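Local structure of cellulase (Uncultured bacterium, 3WX5) at residues 152-156 / 180-184. The protein hydrolyses internal beta-1,4-glycosidic bonds of cellulose, as a glycoside hydrolase family 12 endoglucanase. Sequence-based numbering, arbitrary orientation.
Sequences VMPGG and YIAYR
Arg184 and Tyr180 reach from one side of their strand to grip the loop 152-156 at two separate points, with Pro154 seated between them. The arginine chain, CG anti to the backbone N (chi1 -174°) and extended as far as NE, carries its guanidinium out to the carbonyl of Val152. NH2 of Arg184 donates to Val152 O at 2.8 Å, tilted from the carbonyl plane, while its NH1 adds a weak bond to the same oxygen. Although Met153 starts out pointing away, its bent chain brings SD to the edge of the Arg184 guanidinium, in its plane, 3.5 Å from NH1. In this concanavalin-type beta-jelly roll of family 12, strand 179-185 lies between strands 140-149 and 167-175, and the loop runs roughly antiparallel along its side chains. Pro154 sets CB against Ala182 CB at 3.9 Å and also rests on Trp145 and Trp172. Further along, Gly155 N donates to Tyr180 OH (3.1 Å, N-H...O angle 154°). CE2 of the tyrosine ring also lies close to Gly155 O. A phenylalanine in place of Tyr180 would probably leave the Gly155 amide without this acceptor. Trp148 meets the Arg184 guanidinium in a cation-pi contact.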
# COMPACT_ATOMS: atom_id res chain seq x y z
N VAL A 152 7.11 15.34 -0.90
CA VAL A 152 7.25 14.19 -1.78
C VAL A 152 6.08 14.18 -2.77
O VAL A 152 5.02 14.70 -2.45
CB VAL A 152 7.30 12.88 -0.95
CG1 VAL A 152 8.60 12.83 -0.13
CG2 VAL A 152 6.08 12.77 -0.02
N MET A 153 6.30 13.68 -3.99
CA MET A 153 5.31 13.80 -5.09
C MET A 153 5.04 12.38 -5.61
O MET A 153 5.95 11.57 -5.66
CB MET A 153 5.89 14.63 -6.25
CG MET A 153 5.86 16.14 -6.03
SD MET A 153 4.18 16.75 -5.69
CE MET A 153 4.51 18.08 -4.51
N PRO A 154 3.80 12.10 -6.03
CA PRO A 154 3.51 10.89 -6.81
C PRO A 154 4.30 10.87 -8.12
O PRO A 154 4.72 11.93 -8.63
CB PRO A 154 2.02 11.03 -7.10
CG PRO A 154 1.50 11.77 -5.92
CD PRO A 154 2.56 12.82 -5.72
N GLY A 155 4.51 9.67 -8.65
CA GLY A 155 5.01 9.50 -10.03
C GLY A 155 4.10 10.13 -11.06
O GLY A 155 2.92 10.35 -10.81
N GLY A 156 4.66 10.42 -12.23
CA GLY A 156 3.82 10.79 -13.38
C GLY A 156 3.36 12.23 -13.34
O GLY A 156 4.09 13.11 -12.86
N TYR A 180 0.61 3.35 -13.37
CA TYR A 180 0.67 3.83 -11.99
C TYR A 180 -0.39 4.89 -11.81
O TYR A 180 -0.42 5.88 -12.55
CB TYR A 180 2.03 4.44 -11.73
CG TYR A 180 2.18 5.23 -10.44
CD1 TYR A 180 2.70 4.63 -9.30
CD2 TYR A 180 2.00 6.62 -10.43
CE1 TYR A 180 2.91 5.36 -8.11
CE2 TYR A 180 2.21 7.38 -9.23
CZ TYR A 180 2.70 6.75 -8.10
OH TYR A 180 3.02 7.48 -6.97
N ILE A 181 -1.31 4.66 -10.88
CA ILE A 181 -2.32 5.67 -10.56
C ILE A 181 -2.25 6.00 -9.08
O ILE A 181 -2.25 5.11 -8.24
CB ILE A 181 -3.77 5.18 -10.85
CG1 ILE A 181 -3.86 4.41 -12.19
CG2 ILE A 181 -4.69 6.41 -10.92
CD1 ILE A 181 -3.83 2.88 -12.02
N ALA A 182 -2.09 7.28 -8.75
CA ALA A 182 -2.03 7.64 -7.33
C ALA A 182 -3.15 8.63 -7.01
O ALA A 182 -3.34 9.63 -7.72
CB ALA A 182 -0.69 8.24 -6.99
N TYR A 183 -3.85 8.38 -5.90
CA TYR A 183 -4.85 9.33 -5.43
C TYR A 183 -4.29 9.97 -4.18
O TYR A 183 -4.13 9.30 -3.17
CB TYR A 183 -6.17 8.63 -5.09
CG TYR A 183 -6.82 8.02 -6.33
CD1 TYR A 183 -6.42 6.75 -6.79
CD2 TYR A 183 -7.75 8.74 -7.09
CE1 TYR A 183 -6.98 6.21 -7.96
CE2 TYR A 183 -8.33 8.19 -8.25
CZ TYR A 183 -7.93 6.92 -8.68
OH TYR A 183 -8.39 6.41 -9.88
N ARG A 184 -4.02 11.27 -4.23
CA ARG A 184 -3.46 11.95 -3.08
C ARG A 184 -4.57 12.76 -2.42
O ARG A 184 -5.09 13.69 -3.04
CB ARG A 184 -2.32 12.89 -3.51
CG ARG A 184 -1.58 13.51 -2.33
CD ARG A 184 -0.56 14.59 -2.77
NE ARG A 184 0.46 14.69 -1.74
CZ ARG A 184 1.74 14.98 -1.97
NH1 ARG A 184 2.14 15.33 -3.20
NH2 ARG A 184 2.63 14.93 -0.97